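PDB 3VYW: MNMC2 from Aquifex aeolicus, which is a tRNA methyltransferase that uses S-adenosylmethionine, probably to finish 5-methylaminomethyl-2-thiouridine at the wobble position, without the oxidase domain usually fused to it. Local coordinates for residues R3-L7 / L35-P41; N122-R126 / E162-L166; L229-S234 / S277-M283. All coordinates share one frame; numbering follows the deposited sequence.

How the contacts relate
The three contacts hold different elements of the chain, and none is fully buried. Contact 1 joins the first two helices near their outer ends. Contact 2 joins two loops at the far edge of the large sheet, with its centre about 45 Å from that of contact 1. Contact 3 lies nearest the centre of the chain and has no fully exposed residue among those that touch. Arginines carry contacts 1 and 2: in contact 1 one arginine grips three backbone carbonyls, and in contact 2 two arginines work in opposite directions. Contact 3 instead relies on a lysine, two serines and a water. Helix 292-303 touches both contact 1 and contact 3.

Contact 1. Residues R3-L7 / L35-P41; sequences REEYL and LRFAYNP
Arg3 NH2 gives two hydrogen bonds to backbone carbonyls of 35-41. It lies 2.5 Å from Leu35 O, a short bond close to the guanidinium plane, and 2.9 Å from Ala38 O. NH1 adds a weak bond to Leu35 O. Along the same edge as NH2, Arg3 NE reaches Tyr39 O at 3.1 Å, from above the plane of that carbonyl (54° out of it). The side chain gets there because CG is anti to the backbone N (chi1 171°) and the chain stays extended to NE. One face of the guanidinium is covered by Leu7 CD1, 3.5 Å above its plane and over its centre. Leu7 also packs apolar atoms: its CB meets Leu35 CD2 at 3.8 Å, its CD1 meets Ala38 CB at 4.0 Å, and its CD2 meets Pro41 CG at 3.9 Å. Tyr6 adds its ring atom CE2 against Pro41 CB. Replacing Arg3 with an alanine would probably leave the three carbonyls without these donors and uncover Leu7 CD1 on one side. Helix 292-303 reaches Ala38 through Leu293 and Leu296. Arg3 ties helix 3-18 to the last turn of helix 24-37 and the chain beyond, where a helical hairpin's outer ends meet.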
loop_
_atom_site.group_PDB
_atom_site.type_symbol
_atom_site.label_atom_id
_atom_site.label_comp_id
_atom_site.label_asym_id
_atom_site.label_seq_id
_atom_site.Cartn_x
_atom_site.Cartn_y
_atom_site.Cartn_z
ATOM N N ARG A 3 22.622 4.459 11.415
ATOM C CA ARG A 3 21.465 3.634 11.283
ATOM C C ARG A 3 21.774 2.292 11.865
ATOM O O ARG A 3 21.024 1.790 12.628
ATOM C CB ARG A 3 21.127 3.509 9.801
ATOM C CG ARG A 3 20.066 2.492 9.480
ATOM C CD ARG A 3 19.792 2.413 8.007
ATOM N NE ARG A 3 18.895 1.329 7.685
ATOM C CZ ARG A 3 19.292 0.113 7.432
ATOM N NH1 ARG A 3 20.555 -0.163 7.451
ATOM N NH2 ARG A 3 18.432 -0.822 7.149
ATOM N N GLU A 4 22.921 1.749 11.540
ATOM C CA GLU A 4 23.282 0.425 11.948
ATOM C C GLU A 4 23.315 0.344 13.438
ATOM O O GLU A 4 22.847 -0.585 14.027
ATOM C CB GLU A 4 24.692 0.189 11.460
ATOM C CG GLU A 4 25.119 -1.233 11.210
ATOM C CD GLU A 4 26.403 -1.299 10.394
ATOM O OE1 GLU A 4 26.343 -1.599 9.180
ATOM O OE2 GLU A 4 27.480 -1.034 10.963
ATOM N N GLU A 5 23.928 1.332 14.046
ATOM C CA GLU A 5 24.034 1.418 15.470
ATOM C C GLU A 5 22.695 1.584 16.111
ATOM O O GLU A 5 22.410 0.961 17.070
ATOM C CB GLU A 5 24.891 2.625 15.797
ATOM C CG GLU A 5 25.834 2.481 16.965
ATOM C CD GLU A 5 26.136 3.814 17.611
ATOM O OE1 GLU A 5 25.984 4.852 16.934
ATOM O OE2 GLU A 5 26.512 3.828 18.800
ATOM N N TYR A 6 21.873 2.456 15.591
ATOM C CA TYR A 6 20.579 2.635 16.171
ATOM C C TYR A 6 19.734 1.386 16.089
ATOM O O TYR A 6 19.059 1.046 17.015
ATOM C CB TYR A 6 19.872 3.767 15.467
ATOM C CG TYR A 6 18.451 3.975 15.868
ATOM C CD1 TYR A 6 18.129 4.933 16.757
ATOM C CD2 TYR A 6 17.441 3.231 15.338
ATOM C CE1 TYR A 6 16.845 5.146 17.134
ATOM C CE2 TYR A 6 16.154 3.434 15.711
ATOM C CZ TYR A 6 15.872 4.410 16.606
ATOM O OH TYR A 6 14.606 4.650 17.009
ATOM N N LEU A 7 19.752 0.743 14.944
ATOM C CA LEU A 7 18.936 -0.414 14.688
ATOM C C LEU A 7 19.272 -1.612 15.527
ATOM O O LEU A 7 18.408 -2.347 15.917
ATOM C CB LEU A 7 18.971 -0.776 13.216
ATOM C CG LEU A 7 18.239 0.133 12.270
ATOM C CD1 LEU A 7 18.380 -0.395 10.893
ATOM C CD2 LEU A 7 16.807 0.271 12.649
ATOM N N LEU A 35 18.987 -5.405 9.665
ATOM C CA LEU A 35 19.780 -4.349 9.117
ATOM C C LEU A 35 19.577 -4.181 7.641
ATOM O O LEU A 35 19.492 -3.104 7.147
ATOM C CB LEU A 35 21.231 -4.640 9.374
ATOM C CG LEU A 35 21.670 -4.550 10.802
ATOM C CD1 LEU A 35 23.148 -4.734 10.909
ATOM C CD2 LEU A 35 21.258 -3.237 11.396
ATOM N N ARG A 36 19.537 -5.269 6.922
ATOM C CA ARG A 36 19.222 -5.213 5.522
ATOM C C ARG A 36 17.805 -4.780 5.098
ATOM O O ARG A 36 17.662 -4.098 4.142
ATOM C CB ARG A 36 19.730 -6.456 4.810
ATOM C CG ARG A 36 18.701 -7.245 4.092
ATOM C CD ARG A 36 19.292 -8.101 3.036
ATOM N NE ARG A 36 19.967 -9.233 3.591
ATOM C CZ ARG A 36 21.048 -9.746 3.071
ATOM N NH1 ARG A 36 21.570 -9.235 1.994
ATOM N NH2 ARG A 36 21.606 -10.754 3.642
ATOM N N PHE A 37 16.773 -5.190 5.808
ATOM C CA PHE A 37 15.412 -4.883 5.408
ATOM C C PHE A 37 14.757 -3.655 5.971
ATOM O O PHE A 37 13.788 -3.235 5.465
ATOM C CB PHE A 37 14.500 -6.046 5.711
ATOM C CG PHE A 37 14.790 -7.247 4.921
ATOM C CD1 PHE A 37 14.681 -8.468 5.470
ATOM C CD2 PHE A 37 15.189 -7.144 3.646
ATOM C CE1 PHE A 37 14.971 -9.579 4.750
ATOM C CE2 PHE A 37 15.473 -8.251 2.909
ATOM C CZ PHE A 37 15.362 -9.470 3.463
ATOM N N ALA A 38 15.268 -3.117 7.051
ATOM C CA ALA A 38 14.651 -1.985 7.698
ATOM C C ALA A 38 14.861 -0.696 6.980
ATOM O O ALA A 38 15.709 -0.580 6.170
ATOM C CB ALA A 38 15.101 -1.869 9.133
ATOM N N TYR A 39 14.048 0.271 7.295
ATOM C CA TYR A 39 14.182 1.592 6.741
ATOM C C TYR A 39 15.160 2.486 7.484
ATOM O O TYR A 39 15.936 2.025 8.283
ATOM C CB TYR A 39 12.827 2.249 6.567
ATOM C CG TYR A 39 12.180 2.715 7.812
ATOM C CD1 TYR A 39 11.036 3.426 7.763
ATOM C CD2 TYR A 39 12.709 2.435 9.019
ATOM C CE1 TYR A 39 10.426 3.853 8.898
ATOM C CE2 TYR A 39 12.119 2.863 10.154
ATOM C CZ TYR A 39 10.971 3.570 10.080
ATOM O OH TYR A 39 10.370 4.011 11.199
ATOM N N ASN A 40 15.172 3.758 7.161
ATOM C CA ASN A 40 16.069 4.656 7.803
ATOM C C ASN A 40 15.396 5.612 8.769
ATOM O O ASN A 40 15.109 6.713 8.424
ATOM C CB ASN A 40 16.806 5.456 6.749
ATOM C CG ASN A 40 16.923 4.742 5.441
ATOM O OD1 ASN A 40 17.560 3.744 5.342
ATOM N ND2 ASN A 40 16.358 5.296 4.435
ATOM N N PRO A 41 15.281 5.208 10.017
ATOM C CA PRO A 41 14.608 5.939 11.081
ATOM C C PRO A 41 15.231 7.282 11.385
ATOM O O PRO A 41 14.563 8.165 11.822
ATOM C CB PRO A 41 14.793 5.033 12.282
ATOM C CG PRO A 41 15.333 3.771 11.753
ATOM C CD PRO A 41 16.106 4.143 10.562
#

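Contact 2. Residues N122-R126 / E162-L166; sequences NPKLR and EGERL
Arg126 and Arg165 bring the two backbones together, with their CA atoms 4.1 Å apart. Arg126 CA meets Arg165 O at 2.9 Å in a CA-H...O contact. Just before this, residues 122-125 form a type I turn that follows the end of helix 109-121. The two arginines then reach across in opposite directions. Arg165 NH1 bonds to Pro123 O at 2.9 Å, with the oxygen almost in the guanidinium plane. Arg126 has CG anti to its N (chi1 -175°) and bends at chi2 (-129°), which carries its guanidinium alongside 162-164. Its NH1 bonds to Gly163 O at 3.2 Å and lies 2.8 Å from Glu164 O. Its NH2 makes a salt bridge to Glu162 OE2 at 2.6 Å, though the N-H points poorly and the hydrogen bond is weak. The guanidinium and carboxylate planes are 36° apart. All three oxygens lie at the guanidinium edge. Glu162 OE1 is held by Ser167 OG. The guanidinium of Arg165 also makes a cation-pi contact with Trp119 of helix 109-121. The loop 162-166 links antiparallel strands 160-162 and 166-172, and the contact sits where the parallel neighbours 126-133 and 166-172 begin.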
loop_
_atom_site.group_PDB
_atom_site.type_symbol
_atom_site.label_atom_id
_atom_site.label_comp_id
_atom_site.label_asym_id
_atom_site.label_seq_id
_atom_site.Cartn_x
_atom_site.Cartn_y
_atom_site.Cartn_z
ATOM N N ASN A 122 -17.545 7.845 -18.046
ATOM C CA ASN A 122 -18.823 8.436 -17.776
ATOM C C ASN A 122 -18.680 9.785 -17.099
ATOM O O ASN A 122 -18.347 9.849 -15.955
ATOM C CB ASN A 122 -19.599 7.502 -16.877
ATOM C CG ASN A 122 -20.645 8.204 -16.072
ATOM O OD1 ASN A 122 -20.601 9.398 -15.907
ATOM N ND2 ASN A 122 -21.580 7.458 -15.558
ATOM N N PRO A 123 -19.006 10.854 -17.784
ATOM C CA PRO A 123 -18.820 12.201 -17.266
ATOM C C PRO A 123 -19.653 12.501 -16.064
ATOM O O PRO A 123 -19.396 13.449 -15.379
ATOM C CB PRO A 123 -19.285 13.060 -18.413
ATOM C CG PRO A 123 -18.865 12.296 -19.578
ATOM C CD PRO A 123 -19.043 10.855 -19.243
ATOM N N LYS A 124 -20.664 11.698 -15.830
ATOM C CA LYS A 124 -21.632 12.004 -14.808
ATOM C C LYS A 124 -21.487 11.262 -13.502
ATOM O O LYS A 124 -22.286 11.417 -12.617
ATOM C CB LYS A 124 -23.017 11.785 -15.375
ATOM C CG LYS A 124 -23.198 12.399 -16.741
ATOM C CD LYS A 124 -24.164 13.560 -16.683
ATOM C CE LYS A 124 -23.567 14.797 -17.313
ATOM N NZ LYS A 124 -23.854 14.857 -18.773
ATOM N N LEU A 125 -20.463 10.446 -13.407
ATOM C CA LEU A 125 -20.240 9.569 -12.283
ATOM C C LEU A 125 -19.920 10.240 -10.981
ATOM O O LEU A 125 -19.107 11.098 -10.916
ATOM C CB LEU A 125 -19.085 8.661 -12.636
ATOM C CG LEU A 125 -18.889 7.441 -11.781
ATOM C CD1 LEU A 125 -19.877 6.408 -12.206
ATOM C CD2 LEU A 125 -17.487 6.965 -12.034
ATOM N N ARG A 126 -20.536 9.806 -9.916
ATOM C CA ARG A 126 -20.226 10.391 -8.658
ATOM C C ARG A 126 -19.191 9.530 -8.017
ATOM O O ARG A 126 -19.337 8.357 -7.964
ATOM C CB ARG A 126 -21.474 10.462 -7.808
ATOM C CG ARG A 126 -21.307 11.179 -6.493
ATOM C CD ARG A 126 -21.843 10.327 -5.370
ATOM N NE ARG A 126 -21.512 10.861 -4.066
ATOM C CZ ARG A 126 -21.395 12.147 -3.794
ATOM N NH1 ARG A 126 -21.574 13.033 -4.742
ATOM N NH2 ARG A 126 -21.086 12.540 -2.580
ATOM N N GLU A 162 -16.966 18.020 -0.617
ATOM C CA GLU A 162 -18.209 17.395 -1.018
ATOM C C GLU A 162 -18.826 18.126 -2.192
ATOM O O GLU A 162 -18.886 19.315 -2.203
ATOM C CB GLU A 162 -19.168 17.336 0.151
ATOM C CG GLU A 162 -20.315 16.396 -0.070
ATOM C CD GLU A 162 -19.909 14.960 0.029
ATOM O OE1 GLU A 162 -18.992 14.656 0.806
ATOM O OE2 GLU A 162 -20.522 14.138 -0.664
ATOM N N GLY A 163 -19.268 17.413 -3.197
ATOM C CA GLY A 163 -19.596 18.043 -4.445
ATOM C C GLY A 163 -20.570 17.191 -5.169
ATOM O O GLY A 163 -20.917 16.150 -4.694
ATOM N N GLU A 164 -21.047 17.639 -6.307
ATOM C CA GLU A 164 -22.036 16.843 -6.957
ATOM C C GLU A 164 -21.455 15.532 -7.374
ATOM O O GLU A 164 -22.004 14.494 -7.043
ATOM C CB GLU A 164 -22.614 17.569 -8.167
ATOM C CG GLU A 164 -21.590 18.027 -9.181
ATOM C CD GLU A 164 -22.196 18.693 -10.404
ATOM O OE1 GLU A 164 -22.265 18.041 -11.464
ATOM O OE2 GLU A 164 -22.591 19.872 -10.308
ATOM N N ARG A 165 -20.441 15.582 -8.220
ATOM C CA ARG A 165 -19.676 14.415 -8.628
ATOM C C ARG A 165 -18.771 13.752 -7.610
ATOM O O ARG A 165 -18.585 12.572 -7.638
ATOM C CB ARG A 165 -18.905 14.692 -9.889
ATOM C CG ARG A 165 -19.788 15.001 -11.047
ATOM C CD ARG A 165 -19.035 14.892 -12.341
ATOM N NE ARG A 165 -17.867 15.743 -12.342
ATOM C CZ ARG A 165 -17.039 15.859 -13.354
ATOM N NH1 ARG A 165 -17.240 15.187 -14.459
ATOM N NH2 ARG A 165 -16.009 16.663 -13.256
ATOM N N LEU A 166 -18.139 14.522 -6.763
ATOM C CA LEU A 166 -17.024 14.003 -6.041
ATOM C C LEU A 166 -17.120 14.126 -4.555
ATOM O O LEU A 166 -17.377 15.168 -4.048
ATOM C CB LEU A 166 -15.768 14.703 -6.519
ATOM C CG LEU A 166 -14.508 14.413 -5.744
ATOM C CD1 LEU A 166 -14.063 13.001 -5.957
ATOM C CD2 LEU A 166 -13.436 15.354 -6.181
#

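Contact 3. Residues L229-S234 / S277-M283; sequences LSVRKS and SPFAVPM
The ring of Phe279 is the aromatic group of this contact. Its residue meets Leu229 and Ser230 through the backbone, while the ring leads away from helix 229-234 and touches Val303. Ser277 OG lies at the ring edge, in its plane. Phe279 O, which lies 4.2 Å from Leu229 CB, is bonded to Tyr299 OH of helix 292-303. Leu229 reaches the loop with two atoms. Its CD1 meets Ser277 CB at 3.6 Å, and its CB faces the CB of Ala280 at 4.3 Å.

Ala280 is the centre of an inverse gamma turn, in which Val281 N returns to Phe279 O in a weak bond. This turn presents Ala280 O to Lys233. NZ of Lys233 bonds to Ala280 O at 2.6 Å, nearly along the C=O axis (C=O...N angle 164°). The lysine leaves its helix with CG anti to the backbone N and bends at chi2 (103°) and again at chi4 (-106°). These bends bring CD and CE close to the same oxygen as well. Lys233 CG also rests against Pro282 CD, and Ser234 OG lies 3.5 Å from Pro282 CB.

One water links the helix to the loop. It donates to Ser230 OG at 3.1 Å and accepts from the backbone N of Met283, here selenomethionine. It also bonds to Ser234 OG at 2.9 Å. The direct approach of Ser230 OG to Val281 O is too short to be certain.

Trp204 touches both Val231 and Met283, and the side chain of Met283 is about 8 Å from those of Asn200 and Glu202, which bind S-adenosylmethionine. Helix 229-237 connects strands 220-224 and 241-246, as the helix between the fifth and sixth strands does in the Rossmann-like methyltransferase fold; the loop after helix 268-276 packs against it.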
loop_
_atom_site.group_PDB
_atom_site.type_symbol
_atom_site.label_atom_id
_atom_site.label_comp_id
_atom_site.label_asym_id
_atom_site.label_seq_id
_atom_site.Cartn_x
_atom_site.Cartn_y
_atom_site.Cartn_z
ATOM N N LEU A 229 5.143 -11.961 -0.620
ATOM C CA LEU A 229 4.656 -13.230 -0.220
ATOM C C LEU A 229 3.887 -13.144 1.047
ATOM O O LEU A 229 2.910 -13.782 1.217
ATOM C CB LEU A 229 5.811 -14.178 -0.044
ATOM C CG LEU A 229 6.447 -14.638 -1.322
ATOM C CD1 LEU A 229 7.568 -15.573 -1.039
ATOM C CD2 LEU A 229 5.434 -15.334 -2.156
ATOM N N SER A 230 4.370 -12.339 1.954
ATOM C CA SER A 230 3.708 -12.134 3.199
ATOM C C SER A 230 2.354 -11.499 3.013
ATOM O O SER A 230 1.403 -11.916 3.589
ATOM C CB SER A 230 4.588 -11.295 4.094
ATOM O OG SER A 230 3.975 -10.972 5.302
ATOM N N VAL A 231 2.276 -10.510 2.172
ATOM C CA VAL A 231 1.022 -9.910 1.873
ATOM C C VAL A 231 0.046 -10.850 1.197
ATOM O O VAL A 231 -1.076 -10.896 1.544
ATOM C CB VAL A 231 1.220 -8.677 1.005
ATOM C CG1 VAL A 231 -0.095 -7.993 0.767
ATOM C CG2 VAL A 231 2.167 -7.736 1.669
ATOM N N ARG A 232 0.487 -11.612 0.237
ATOM C CA ARG A 232 -0.389 -12.541 -0.415
ATOM C C ARG A 232 -0.925 -13.624 0.478
ATOM O O ARG A 232 -2.039 -14.036 0.340
ATOM C CB ARG A 232 0.288 -13.151 -1.605
ATOM C CG ARG A 232 0.539 -12.175 -2.686
ATOM C CD ARG A 232 1.158 -12.832 -3.861
ATOM N NE ARG A 232 0.889 -12.031 -5.014
ATOM C CZ ARG A 232 1.386 -12.266 -6.202
ATOM N NH1 ARG A 232 2.195 -13.265 -6.365
ATOM N NH2 ARG A 232 1.101 -11.493 -7.208
ATOM N N LYS A 233 -0.094 -14.112 1.364
ATOM C CA LYS A 233 -0.481 -15.109 2.297
ATOM C C LYS A 233 -1.517 -14.588 3.246
ATOM O O LYS A 233 -2.372 -15.283 3.624
ATOM C CB LYS A 233 0.737 -15.686 2.997
ATOM C CG LYS A 233 0.466 -16.588 4.171
ATOM C CD LYS A 233 0.654 -18.036 3.816
ATOM C CE LYS A 233 0.682 -18.901 5.043
ATOM N NZ LYS A 233 2.038 -19.357 5.352
ATOM N N SER A 234 -1.400 -13.355 3.654
ATOM C CA SER A 234 -2.387 -12.697 4.480
ATOM C C SER A 234 -3.740 -12.512 3.789
ATOM O O SER A 234 -4.754 -12.678 4.374
ATOM C CB SER A 234 -1.849 -11.357 4.936
ATOM O OG SER A 234 -1.052 -11.481 6.046
ATOM N N SER A 277 8.018 -20.937 0.416
ATOM C CA SER A 277 8.826 -19.994 1.181
ATOM C C SER A 277 8.598 -19.898 2.682
ATOM O O SER A 277 7.495 -19.931 3.170
ATOM C CB SER A 277 8.700 -18.598 0.614
ATOM O OG SER A 277 9.890 -17.889 0.727
ATOM N N PRO A 278 9.702 -19.743 3.374
ATOM C CA PRO A 278 9.786 -19.396 4.773
ATOM C C PRO A 278 9.228 -18.024 5.016
ATOM O O PRO A 278 8.699 -17.768 6.044
ATOM C CB PRO A 278 11.267 -19.441 5.029
ATOM C CG PRO A 278 11.770 -20.367 4.032
ATOM C CD PRO A 278 11.002 -20.090 2.829
ATOM N N PHE A 279 9.334 -17.174 4.026
ATOM C CA PHE A 279 8.848 -15.832 4.099
ATOM C C PHE A 279 7.390 -15.661 3.828
ATOM O O PHE A 279 6.879 -14.600 4.005
ATOM C CB PHE A 279 9.626 -14.936 3.169
ATOM C CG PHE A 279 11.046 -14.809 3.530
ATOM C CD1 PHE A 279 11.954 -15.726 3.087
ATOM C CD2 PHE A 279 11.473 -13.801 4.314
ATOM C CE1 PHE A 279 13.266 -15.633 3.403
ATOM C CE2 PHE A 279 12.793 -13.699 4.644
ATOM C CZ PHE A 279 13.691 -14.613 4.178
ATOM N N ALA A 280 6.704 -16.719 3.460
ATOM C CA ALA A 280 5.291 -16.619 3.258
ATOM C C ALA A 280 4.571 -16.717 4.581
ATOM O O ALA A 280 3.945 -17.668 4.908
ATOM C CB ALA A 280 4.838 -17.693 2.324
ATOM N N VAL A 281 4.720 -15.667 5.335
ATOM C CA VAL A 281 4.185 -15.562 6.647
ATOM C C VAL A 281 3.458 -14.341 6.589
ATOM O O VAL A 281 3.863 -13.283 6.063
ATOM C CB VAL A 281 5.285 -15.718 7.674
ATOM C CG1 VAL A 281 4.705 -15.879 9.028
ATOM C CG2 VAL A 281 6.061 -16.933 7.373
ATOM N N PRO A 282 2.392 -14.413 7.436
ATOM C CA PRO A 282 1.859 -13.125 7.772
ATOM C C PRO A 282 2.721 -12.475 8.796
ATOM O O PRO A 282 3.019 -12.953 9.902
ATOM C CB PRO A 282 0.561 -13.478 8.451
ATOM C CG PRO A 282 0.183 -14.755 7.854
ATOM C CD PRO A 282 1.465 -15.474 7.808
HETATM N N MSE A 283 2.600 -11.341 8.296
HETATM C CA MSE A 283 2.725 -10.251 9.210
HETATM C C MSE A 283 1.495 -9.795 9.863
HETATM O O MSE A 283 0.463 -9.597 9.153
HETATM C CB MSE A 283 3.301 -9.150 8.392
HETATM C CG MSE A 283 4.712 -8.648 8.651
HETATM SE SE MSE A 283 5.549 -7.255 7.395
HETATM C CE MSE A 283 3.975 -6.617 6.543
HETATM O O HOH W 1 1.296 -9.720 6.154
#